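Local coordinates for protein actinorhodin polyketide putative beta-ketoacyl synthase 2 (Streptomyces coelicolor A3, PDB 1TQY) that probably acts as the chain length factor of the actinorhodin polyketide synthase, a ketosynthase-like subunit in the assembly of the antibiotic's polyketide backbone, at residues V301-G306 with T332-T337; T110-G115 with A146-Q151; A266-P271 with G401-A406. All blocks are in the same frame, centred on the assembly; numbering follows the deposited sequence.

Contact 1 of 3, residues V301-G306 with T332-T337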
ATOM      1  N   VAL B 301     -21.792  -8.616  19.019  1.00 25.98           N
ATOM      2  CA  VAL B 301     -20.753  -9.621  18.850  1.00 24.36           C
ATOM      3  C   VAL B 301     -19.445  -9.022  18.361  1.00 24.18           C
ATOM      4  O   VAL B 301     -19.431  -8.133  17.505  1.00 24.53           O
ATOM      5  CB  VAL B 301     -21.201 -10.718  17.862  1.00 23.19           C
ATOM      6  CG1 VAL B 301     -21.523 -10.105  16.514  1.00 21.58           C
ATOM      7  CG2 VAL B 301     -20.116 -11.774  17.722  1.00 20.47           C
ATOM      8  N   VAL B 302     -18.349  -9.524  18.913  1.00 23.77           N
ATOM      9  CA  VAL B 302     -17.026  -9.051  18.555  1.00 23.43           C
ATOM     10  C   VAL B 302     -16.191 -10.136  17.885  1.00 24.08           C
ATOM     11  O   VAL B 302     -15.916 -11.186  18.482  1.00 26.42           O
ATOM     12  CB  VAL B 302     -16.274  -8.560  19.801  1.00 22.38           C
ATOM     13  CG1 VAL B 302     -14.874  -8.128  19.429  1.00 19.24           C
ATOM     14  CG2 VAL B 302     -17.045  -7.425  20.451  1.00 19.88           C
ATOM     15  N   PHE B 303     -15.829  -9.897  16.629  1.00 23.58           N
ATOM     16  CA  PHE B 303     -14.977 -10.821  15.895  1.00 22.28           C
ATOM     17  C   PHE B 303     -13.564 -10.358  16.182  1.00 21.41           C
ATOM     18  O   PHE B 303     -13.051  -9.450  15.536  1.00 19.85           O
ATOM     19  CB  PHE B 303     -15.266 -10.755  14.398  1.00 22.42           C
ATOM     20  CG  PHE B 303     -16.446 -11.565  13.993  1.00 22.26           C
ATOM     21  CD1 PHE B 303     -17.724 -11.180  14.371  1.00 21.08           C
ATOM     22  CD2 PHE B 303     -16.279 -12.744  13.275  1.00 22.33           C
ATOM     23  CE1 PHE B 303     -18.825 -11.964  14.046  1.00 22.16           C
ATOM     24  CE2 PHE B 303     -17.373 -13.539  12.945  1.00 22.73           C
ATOM     25  CZ  PHE B 303     -18.650 -13.150  13.330  1.00 20.59           C
ATOM     26  N   ALA B 304     -12.951 -10.990  17.176  1.00 22.09           N
ATOM     27  CA  ALA B 304     -11.606 -10.659  17.635  1.00 23.26           C
ATOM     28  C   ALA B 304     -10.491 -10.988  16.652  1.00 23.58           C
ATOM     29  O   ALA B 304     -10.620 -11.894  15.828  1.00 23.33           O
ATOM     30  CB  ALA B 304     -11.348 -11.370  18.962  1.00 22.32           C
ATOM     31  N   ASP B 305      -9.390 -10.253  16.756  1.00 23.32           N
ATOM     32  CA  ASP B 305      -8.253 -10.485  15.886  1.00 24.20           C
ATOM     33  C   ASP B 305      -7.768 -11.932  16.082  1.00 24.14           C
ATOM     34  O   ASP B 305      -7.395 -12.603  15.118  1.00 25.83           O
ATOM     35  CB  ASP B 305      -7.145  -9.468  16.207  1.00 25.63           C
ATOM     36  CG  ASP B 305      -5.857  -9.731  15.442  1.00 27.19           C
ATOM     37  OD1 ASP B 305      -5.847  -9.621  14.194  1.00 26.29           O
ATOM     38  OD2 ASP B 305      -4.854 -10.042  16.109  1.00 28.96           O
ATOM     39  N   GLY B 306      -7.795 -12.418  17.323  1.00 23.59           N
ATOM     40  CA  GLY B 306      -7.385 -13.789  17.598  1.00 22.16           C
ATOM     41  C   GLY B 306      -5.957 -14.107  17.221  1.00 23.39           C
ATOM     42  O   GLY B 306      -5.699 -14.958  16.361  1.00 23.70           O
ATOM     43  N   THR B 332     -15.853 -14.092  19.292  1.00 24.60           N
ATOM     44  CA  THR B 332     -15.637 -15.273  18.475  1.00 23.77           C
ATOM     45  C   THR B 332     -14.446 -15.099  17.543  1.00 23.48           C
ATOM     46  O   THR B 332     -14.071 -13.981  17.188  1.00 23.09           O
ATOM     47  CB  THR B 332     -16.912 -15.651  17.677  1.00 22.93           C
ATOM     48  OG1 THR B 332     -16.681 -16.888  16.994  1.00 24.40           O
ATOM     49  CG2 THR B 332     -17.251 -14.587  16.650  1.00 21.88           C
ATOM     50  N   VAL B 333     -13.838 -16.219  17.166  1.00 22.24           N
ATOM     51  CA  VAL B 333     -12.676 -16.205  16.293  1.00 22.51           C
ATOM     52  C   VAL B 333     -12.796 -17.327  15.260  1.00 23.90           C
ATOM     53  O   VAL B 333     -12.153 -18.370  15.380  1.00 24.14           O
ATOM     54  CB  VAL B 333     -11.374 -16.391  17.120  1.00 21.61           C
ATOM     55  CG1 VAL B 333     -10.152 -16.332  16.223  1.00 18.95           C
ATOM     56  CG2 VAL B 333     -11.295 -15.310  18.196  1.00 22.01           C
ATOM     57  N   PRO B 334     -13.632 -17.128  14.229  1.00 25.38           N
ATOM     58  CA  PRO B 334     -13.794 -18.166  13.205  1.00 24.76           C
ATOM     59  C   PRO B 334     -12.516 -18.475  12.425  1.00 24.06           C
ATOM     60  O   PRO B 334     -12.371 -19.569  11.885  1.00 23.68           O
ATOM     61  CB  PRO B 334     -14.904 -17.603  12.320  1.00 24.53           C
ATOM     62  CG  PRO B 334     -15.707 -16.770  13.285  1.00 27.61           C
ATOM     63  CD  PRO B 334     -14.617 -16.050  14.039  1.00 24.54           C
ATOM     64  N   LYS B 335     -11.586 -17.526  12.370  1.00 24.44           N
ATOM     65  CA  LYS B 335     -10.355 -17.768  11.628  1.00 23.19           C
ATOM     66  C   LYS B 335      -9.601 -18.999  12.131  1.00 23.85           C
ATOM     67  O   LYS B 335      -8.609 -19.417  11.528  1.00 23.78           O
ATOM     68  CB  LYS B 335      -9.439 -16.537  11.639  1.00 23.22           C
ATOM     69  CG  LYS B 335      -8.989 -16.060  13.010  1.00 23.83           C
ATOM     70  CD  LYS B 335      -7.932 -14.952  12.880  1.00 24.66           C
ATOM     71  CE  LYS B 335      -8.501 -13.693  12.209  1.00 22.12           C
ATOM     72  NZ  LYS B 335      -9.533 -13.015  13.080  1.00 23.54           N
ATOM     73  N   THR B 336     -10.060 -19.581  13.234  1.00 23.42           N
ATOM     74  CA  THR B 336      -9.427 -20.790  13.742  1.00 22.10           C
ATOM     75  C   THR B 336      -9.626 -21.900  12.706  1.00 22.39           C
ATOM     76  O   THR B 336      -8.897 -22.894  12.697  1.00 19.77           O
ATOM     77  CB  THR B 336     -10.052 -21.238  15.084  1.00 22.37           C
ATOM     78  OG1 THR B 336     -11.483 -21.208  14.982  1.00 22.53           O
ATOM     79  CG2 THR B 336      -9.609 -20.320  16.220  1.00 20.39           C
ATOM     80  N   THR B 337     -10.612 -21.724  11.829  1.00 22.72           N
ATOM     81  CA  THR B 337     -10.877 -22.714  10.795  1.00 24.54           C
ATOM     82  C   THR B 337     -10.082 -22.475   9.516  1.00 25.38           C
ATOM     83  O   THR B 337     -10.027 -23.349   8.653  1.00 25.71           O
ATOM     84  CB  THR B 337     -12.376 -22.766  10.404  1.00 22.94           C
ATOM     85  OG1 THR B 337     -12.786 -21.485   9.905  1.00 25.79           O
ATOM     86  CG2 THR B 337     -13.228 -23.154  11.591  1.00 22.28           C
TER
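Lys335 reaches back from the 3-10 turn 334-337 to grip the chain of 301-306 just beyond its strand. Its CB is directed at that segment, and CG sits between the backbone N and carbonyl carbon (chi1 60°), which launches the chain across the gap. Farther out, CD meets Asp305 O at 3.3 Å, with CE equally near the same oxygen. Bends at chi3 and chi4 then fold the tip over the carbonyls: NZ donates to Asp305 O at 3.0 Å, arriving above the carbonyl plane, and more weakly to Ala304 O at 3.2 Å. NZ also forms a salt bridge with Asp349, while the Asp305 carboxylate makes one with Arg340 and accepts a hydrogen bond from Arg397 N.

Behind this clamp the backbones meet in one parallel bridge, Phe303 with Thr332, their directions diverging by 45°. Thr332 N donates to Val302 O (3.0 Å) and Ala304 N to Thr332 O (3.2 Å), bracketing that bridge. On the face Phe303 and Thr332 share, Thr332 CG2 stands 3.7 Å from the Phe303 ring centroid and only 6° from the ring normal, a CH-pi contact centred on the ring. Pro334 CG adds an oblique approach to Phe303 CE2 at 3.7 Å, and helix 345-359 packs against the same ring. Beyond the bridge, Ala304 CB touches Val333 CG2 at 4.0 Å.

Two neighbouring parallel strands joined through helix 310-324 form a beta-alpha-beta unit, as in the thiolase fold; the loops leaving their C-terminal ends probably correspond to those that line the active site in related ketosynthases.

Contact 2 of 3, residues T110-G115 with A146-Q151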
ATOM      1  N   THR B 110      -7.434  -2.565  -2.418  1.00 22.40           N
ATOM      2  CA  THR B 110      -7.028  -3.828  -1.811  1.00 21.65           C
ATOM      3  C   THR B 110      -5.873  -3.668  -0.861  1.00 22.60           C
ATOM      4  O   THR B 110      -5.181  -2.655  -0.881  1.00 23.83           O
ATOM      5  CB  THR B 110      -6.530  -4.843  -2.860  1.00 21.18           C
ATOM      6  OG1 THR B 110      -5.380  -4.297  -3.525  1.00 19.20           O
ATOM      7  CG2 THR B 110      -7.626  -5.177  -3.866  1.00 19.04           C
ATOM      8  N   ALA B 111      -5.671  -4.672  -0.019  1.00 21.22           N
ATOM      9  CA  ALA B 111      -4.524  -4.662   0.880  1.00 23.02           C
ATOM     10  C   ALA B 111      -3.679  -5.852   0.407  1.00 22.80           C
ATOM     11  O   ALA B 111      -4.219  -6.832  -0.102  1.00 23.68           O
ATOM     12  CB  ALA B 111      -4.968  -4.858   2.325  1.00 21.70           C
ATOM     13  N   ASN B 112      -2.363  -5.761   0.544  1.00 23.61           N
ATOM     14  CA  ASN B 112      -1.486  -6.854   0.132  1.00 26.52           C
ATOM     15  C   ASN B 112      -0.321  -6.900   1.115  1.00 26.88           C
ATOM     16  O   ASN B 112       0.333  -5.890   1.354  1.00 30.85           O
ATOM     17  CB  ASN B 112      -0.957  -6.611  -1.286  1.00 26.59           C
ATOM     18  CG  ASN B 112      -0.589  -7.893  -1.993  1.00 30.51           C
ATOM     19  OD1 ASN B 112      -0.027  -8.812  -1.384  1.00 30.29           O
ATOM     20  ND2 ASN B 112      -0.894  -7.966  -3.291  1.00 30.19           N
ATOM     21  N   ALA B 113      -0.055  -8.059   1.694  1.00 26.34           N
ATOM     22  CA  ALA B 113       1.027  -8.151   2.666  1.00 25.26           C
ATOM     23  C   ALA B 113       2.347  -8.717   2.134  1.00 24.68           C
ATOM     24  O   ALA B 113       3.418  -8.166   2.399  1.00 24.57           O
ATOM     25  CB  ALA B 113       0.557  -8.973   3.858  1.00 24.08           C
ATOM     26  N   CYS B 114       2.263  -9.815   1.385  1.00 24.67           N
ATOM     27  CA  CYS B 114       3.437 -10.499   0.843  1.00 25.32           C
ATOM     28  C   CYS B 114       3.652 -10.254  -0.634  1.00 24.48           C
ATOM     29  O   CYS B 114       4.753 -10.449  -1.136  1.00 22.33           O
ATOM     30  CB  CYS B 114       3.297 -12.007   1.039  1.00 26.81           C
ATOM     31  SG  CYS B 114       2.811 -12.483   2.700  1.00 35.63           S
ATOM     32  N   GLY B 115       2.595  -9.846  -1.329  1.00 24.01           N
ATOM     33  CA  GLY B 115       2.701  -9.629  -2.760  1.00 23.75           C
ATOM     34  C   GLY B 115       2.835 -10.990  -3.425  1.00 22.98           C
ATOM     35  O   GLY B 115       2.582 -12.018  -2.791  1.00 20.89           O
ATOM     36  N   ALA B 146       0.913  -3.582  -5.376  1.00 21.02           N
ATOM     37  CA  ALA B 146      -0.275  -3.082  -6.055  1.00 20.76           C
ATOM     38  C   ALA B 146      -0.885  -4.081  -7.042  1.00 20.74           C
ATOM     39  O   ALA B 146      -2.010  -3.882  -7.490  1.00 21.51           O
ATOM     40  CB  ALA B 146       0.060  -1.797  -6.796  1.00 19.75           C
ATOM     41  N   VAL B 147      -0.167  -5.156  -7.356  1.00 20.40           N
ATOM     42  CA  VAL B 147      -0.632  -6.115  -8.359  1.00 21.05           C
ATOM     43  C   VAL B 147      -2.117  -6.465  -8.385  1.00 21.86           C
ATOM     44  O   VAL B 147      -2.756  -6.341  -9.431  1.00 23.61           O
ATOM     45  CB  VAL B 147       0.215  -7.445  -8.344  1.00 19.81           C
ATOM     46  CG1 VAL B 147       0.038  -8.207  -7.020  1.00 18.41           C
ATOM     47  CG2 VAL B 147      -0.193  -8.318  -9.524  1.00 17.78           C
ATOM     48  N   ASN B 148      -2.689  -6.864  -7.256  1.00 22.67           N
ATOM     49  CA  ASN B 148      -4.099  -7.234  -7.263  1.00 23.02           C
ATOM     50  C   ASN B 148      -5.084  -6.106  -7.542  1.00 23.29           C
ATOM     51  O   ASN B 148      -6.191  -6.345  -8.032  1.00 22.24           O
ATOM     52  CB  ASN B 148      -4.450  -7.959  -5.975  1.00 23.59           C
ATOM     53  CG  ASN B 148      -3.562  -9.149  -5.755  1.00 24.69           C
ATOM     54  OD1 ASN B 148      -3.201  -9.838  -6.718  1.00 23.45           O
ATOM     55  ND2 ASN B 148      -3.187  -9.402  -4.509  1.00 23.83           N
ATOM     56  N   THR B 149      -4.700  -4.873  -7.245  1.00 23.82           N
ATOM     57  CA  THR B 149      -5.604  -3.769  -7.534  1.00 23.27           C
ATOM     58  C   THR B 149      -5.581  -3.531  -9.048  1.00 24.66           C
ATOM     59  O   THR B 149      -6.630  -3.456  -9.692  1.00 24.94           O
ATOM     60  CB  THR B 149      -5.195  -2.485  -6.781  1.00 22.63           C
ATOM     61  OG1 THR B 149      -5.499  -2.637  -5.387  1.00 18.25           O
ATOM     62  CG2 THR B 149      -5.951  -1.286  -7.314  1.00 21.49           C
ATOM     63  N   GLY B 150      -4.381  -3.452  -9.607  1.00 23.35           N
ATOM     64  CA  GLY B 150      -4.240  -3.243 -11.035  1.00 25.03           C
ATOM     65  C   GLY B 150      -4.849  -4.335 -11.902  1.00 25.44           C
ATOM     66  O   GLY B 150      -5.420  -4.040 -12.951  1.00 26.43           O
ATOM     67  N   GLN B 151      -4.728  -5.594 -11.485  1.00 25.00           N
ATOM     68  CA  GLN B 151      -5.284  -6.697 -12.267  1.00 24.52           C
ATOM     69  C   GLN B 151      -6.801  -6.723 -12.170  1.00 25.40           C
ATOM     70  O   GLN B 151      -7.489  -6.993 -13.155  1.00 26.35           O
ATOM     71  CB  GLN B 151      -4.713  -8.047 -11.808  1.00 23.84           C
ATOM     72  CG  GLN B 151      -3.236  -8.280 -12.144  1.00 24.60           C
ATOM     73  CD  GLN B 151      -2.975  -8.541 -13.630  1.00 26.69           C
ATOM     74  OE1 GLN B 151      -1.875  -8.949 -14.011  1.00 25.63           O
ATOM     75  NE2 GLN B 151      -3.981  -8.307 -14.468  1.00 22.85           N
TER
HETATM   76  O   HOH W   1      -2.911  -5.397  -4.535  1.00 28.60           O
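The amides of Asn112 and Asn148 meet with their planes only 14° apart although their side chains cross at about a right angle. The planes are nearly parallel but offset. The two ND2 atoms are 3.0 Å apart, and as modelled this is donor against donor, not a hydrogen bond. Asn112 ND2 also has a weak bond to Tyr145 O, so the assignment of Asn148, whose OD1 meets the hydroxyl of Thr80, may be the doubtful one. Val147 CG1 also borders the Asn112 amide, 3.9 Å from its ND2. At the other end, Asn112 OD1 accepts from Gly115 N at 2.8 Å, the donor standing 43° out of the carbonyl plane. The Thr80 bond ties the Asn148 amide to helix 78-93.

Thr110 and Thr149 lie alongside one another, pointing opposite ways. Their OG1 atoms come within 2.5 Å, too short to be relied on, so the bond and its proton are doubtful; Thr149 OG1 is also bonded to Ser163 O. For Thr110, chi1 61° turns OG1 between the backbone N and the carbonyl carbon and so toward the helix. A water links the two segments: it lies 2.9 Å from Thr110 OG1, and accepts weakly from Asn112 ND2 at 3.5 Å and from Thr149 N at 3.3 Å.

The contact thus sets the C-terminal end of strand 106-111 beside the first turn of helix 147-156, with the partner subunit packing on Thr149. The bond from Gly115 to Asn112 is an Asx motif, shaping the turn by which the chain leaves a strand of the N-terminal half of the thiolase fold.

Contact 3 of 3, residues A266-P271 with G401-A406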
ATOM      1  N   ALA B 266     -11.855   2.562  11.835  1.00 24.60           N
ATOM      2  CA  ALA B 266     -10.812   3.296  12.540  1.00 24.09           C
ATOM      3  C   ALA B 266      -9.488   2.539  12.583  1.00 24.23           C
ATOM      4  O   ALA B 266      -9.468   1.309  12.703  1.00 24.54           O
ATOM      5  CB  ALA B 266     -11.267   3.619  13.956  1.00 25.24           C
ATOM      6  N   SER B 267      -8.391   3.289  12.492  1.00 23.17           N
ATOM      7  CA  SER B 267      -7.043   2.729  12.524  1.00 24.83           C
ATOM      8  C   SER B 267      -6.191   3.515  13.511  1.00 24.39           C
ATOM      9  O   SER B 267      -6.205   4.745  13.502  1.00 22.90           O
ATOM     10  CB  SER B 267      -6.369   2.825  11.149  1.00 25.39           C
ATOM     11  OG  SER B 267      -7.060   2.072  10.174  1.00 29.17           O
ATOM     12  N   THR B 268      -5.463   2.811  14.373  1.00 23.54           N
ATOM     13  CA  THR B 268      -4.567   3.470  15.325  1.00 23.17           C
ATOM     14  C   THR B 268      -3.249   2.720  15.245  1.00 23.43           C
ATOM     15  O   THR B 268      -3.158   1.697  14.568  1.00 23.17           O
ATOM     16  CB  THR B 268      -5.071   3.411  16.796  1.00 23.84           C
ATOM     17  OG1 THR B 268      -5.130   2.048  17.231  1.00 22.61           O
ATOM     18  CG2 THR B 268      -6.448   4.061  16.941  1.00 16.86           C
ATOM     19  N   PHE B 269      -2.221   3.234  15.908  1.00 21.38           N
ATOM     20  CA  PHE B 269      -0.918   2.583  15.895  1.00 21.55           C
ATOM     21  C   PHE B 269      -0.348   2.586  17.312  1.00 21.68           C
ATOM     22  O   PHE B 269      -0.353   3.618  17.975  1.00 23.41           O
ATOM     23  CB  PHE B 269       0.036   3.318  14.945  1.00 20.81           C
ATOM     24  CG  PHE B 269       1.302   2.559  14.665  1.00 19.88           C
ATOM     25  CD1 PHE B 269       1.259   1.348  13.979  1.00 20.88           C
ATOM     26  CD2 PHE B 269       2.527   3.025  15.116  1.00 19.98           C
ATOM     27  CE1 PHE B 269       2.424   0.605  13.746  1.00 22.83           C
ATOM     28  CE2 PHE B 269       3.707   2.293  14.892  1.00 20.22           C
ATOM     29  CZ  PHE B 269       3.653   1.081  14.206  1.00 21.18           C
ATOM     30  N   ASP B 270       0.135   1.441  17.782  1.00 21.91           N
ATOM     31  CA  ASP B 270       0.677   1.362  19.141  1.00 22.63           C
ATOM     32  C   ASP B 270       1.955   2.172  19.321  1.00 24.04           C
ATOM     33  O   ASP B 270       2.676   2.430  18.360  1.00 22.33           O
ATOM     34  CB  ASP B 270       0.991  -0.090  19.527  1.00 23.69           C
ATOM     35  CG  ASP B 270      -0.242  -0.973  19.586  1.00 23.48           C
ATOM     36  OD1 ASP B 270      -1.371  -0.454  19.685  1.00 23.85           O
ATOM     37  OD2 ASP B 270      -0.074  -2.204  19.551  1.00 24.52           O
ATOM     38  N   PRO B 271       2.242   2.607  20.562  1.00 24.93           N
ATOM     39  CA  PRO B 271       3.464   3.374  20.812  1.00 25.19           C
ATOM     40  C   PRO B 271       4.683   2.469  20.634  1.00 25.40           C
ATOM     41  O   PRO B 271       4.613   1.244  20.821  1.00 23.57           O
ATOM     42  CB  PRO B 271       3.303   3.835  22.261  1.00 25.24           C
ATOM     43  CG  PRO B 271       2.452   2.768  22.857  1.00 27.80           C
ATOM     44  CD  PRO B 271       1.410   2.568  21.772  1.00 24.24           C
ATOM     45  N   GLY B 401       2.333  -3.211  15.679  1.00 19.49           N
ATOM     46  CA  GLY B 401       1.405  -2.281  16.302  1.00 19.63           C
ATOM     47  C   GLY B 401       0.187  -1.750  15.574  1.00 20.12           C
ATOM     48  O   GLY B 401      -0.523  -0.911  16.126  1.00 18.37           O
ATOM     49  N   PHE B 402      -0.069  -2.213  14.354  1.00 21.03           N
ATOM     50  CA  PHE B 402      -1.226  -1.740  13.596  1.00 22.14           C
ATOM     51  C   PHE B 402      -2.552  -2.259  14.155  1.00 21.45           C
ATOM     52  O   PHE B 402      -2.722  -3.463  14.363  1.00 23.17           O
ATOM     53  CB  PHE B 402      -1.112  -2.159  12.124  1.00 21.07           C
ATOM     54  CG  PHE B 402       0.102  -1.620  11.420  1.00 20.86           C
ATOM     55  CD1 PHE B 402       1.306  -2.316  11.440  1.00 19.04           C
ATOM     56  CD2 PHE B 402       0.016  -0.454  10.666  1.00 21.34           C
ATOM     57  CE1 PHE B 402       2.410  -1.855  10.709  1.00 19.60           C
ATOM     58  CE2 PHE B 402       1.110   0.016   9.932  1.00 20.76           C
ATOM     59  CZ  PHE B 402       2.306  -0.687   9.952  1.00 18.97           C
ATOM     60  N   ASN B 403      -3.480  -1.337  14.392  1.00 20.97           N
ATOM     61  CA  ASN B 403      -4.801  -1.661  14.915  1.00 21.01           C
ATOM     62  C   ASN B 403      -5.875  -1.230  13.946  1.00 21.48           C
ATOM     63  O   ASN B 403      -5.778  -0.165  13.341  1.00 22.30           O
ATOM     64  CB  ASN B 403      -5.048  -0.945  16.240  1.00 22.36           C
ATOM     65  CG  ASN B 403      -4.088  -1.366  17.301  1.00 20.28           C
ATOM     66  OD1 ASN B 403      -4.011  -2.538  17.642  1.00 19.79           O
ATOM     67  ND2 ASN B 403      -3.332  -0.416  17.823  1.00 23.93           N
ATOM     68  N   SER B 404      -6.909  -2.049  13.816  1.00 22.88           N
ATOM     69  CA  SER B 404      -7.987  -1.723  12.913  1.00 25.24           C
ATOM     70  C   SER B 404      -9.301  -2.288  13.425  1.00 25.62           C
ATOM     71  O   SER B 404      -9.386  -3.453  13.824  1.00 26.96           O
ATOM     72  CB  SER B 404      -7.666  -2.278  11.524  1.00 28.12           C
ATOM     73  OG  SER B 404      -8.610  -1.844  10.579  1.00 32.56           O
ATOM     74  N   ALA B 405     -10.325  -1.445  13.422  1.00 25.19           N
ATOM     75  CA  ALA B 405     -11.638  -1.845  13.891  1.00 24.70           C
ATOM     76  C   ALA B 405     -12.708  -1.430  12.889  1.00 25.38           C
ATOM     77  O   ALA B 405     -12.595  -0.388  12.242  1.00 25.60           O
ATOM     78  CB  ALA B 405     -11.915  -1.224  15.246  1.00 21.50           C
ATOM     79  N   ALA B 406     -13.747  -2.246  12.772  1.00 25.04           N
ATOM     80  CA  ALA B 406     -14.822  -1.973  11.836  1.00 24.81           C
ATOM     81  C   ALA B 406     -16.150  -2.405  12.426  1.00 24.55           C
ATOM     82  O   ALA B 406     -16.281  -3.512  12.946  1.00 23.50           O
ATOM     83  CB  ALA B 406     -14.574  -2.712  10.536  1.00 25.00           C
TER
HETATM   84  O   HOH W   2      -1.999  -3.827  19.209  1.00 27.60           O
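This is antiparallel strand pairing, by which strand 260-269 lies along the last strand of the chain, 402-410, in the ketosynthase-type thiolase fold. The geometry bears this out: the segment axes approach to 4.8 Å with their N-to-C directions 161° apart. Ala266 with Ala405 and Thr268 with Asn403 are hydrogen-bonded pairs, illustrated by Ala405 N to Ala266 O at 3.0 Å and Asn403 N to Thr268 O at 3.1 Å. Ser267 with Ser404 and Phe269 with Phe402 are the alternating non-hydrogen-bonded pairs. Asp270 N to Gly401 O, at 3.0 Å, carries the pairing one residue past strand 260-269. Gly401 and Phe402 form a G1 beta bulge against strand 391-398, the other neighbour of 402-410.

On the side of Phe269 and Phe402 the rings make a T-shaped stack: the edge of Phe269 is directed at the face of Phe402, with centroids 5.0 Å apart and planes at 67°, and Phe269 CE1 lies over the Phe402 ring centre. With CG of Phe269 anti to its backbone N (chi1 -168°), the ring swings toward Phe402. An aromatic side chain of the partner subunit meets Phe269, whose backbone also hydrogen-bonds to that subunit. Farther along, the OG atoms of Ser267 and Ser404 both hydrogen-bond to Asp174 OD2.

On the other side, Asn403 ND2 donates to Asp270 OD1 at 2.7 Å, in its own amide plane but from above the carboxylate plane, and to Thr268 OG1 at 3.1 Å. A water donates to both Asp270 OD2 and Asn403 OD1, the latter at 2.9 Å. Gly280 N is bonded to Asp270 OD1 and its O to Thr268 OG1. Donors converging on Asp270 are consistent with an ionised carboxylate, while two acceptors and the water fix the rotation of the Asn403 amide.

In the fold
From the N terminus, contact 2 comes first, closing an excursion of 30 residues, just over half of them helical, between strand 106-111 and helix 147-156 in the N-terminal half. It is complete before the other two begin. Contact 3 opens at 266-271 and closes only at 401-406, joining strand 260-269 to strand 402-410; within that span contact 1 opens at 301-306 and closes at 332-337 around helix 310-324, joining strand 301-303 to the end of strand 330-332. The order is therefore one loop in series with a nested pair. Contacts 1 and 2 have centres about 24 Å apart, on opposite sides of the chain's centre. No two of the three touch.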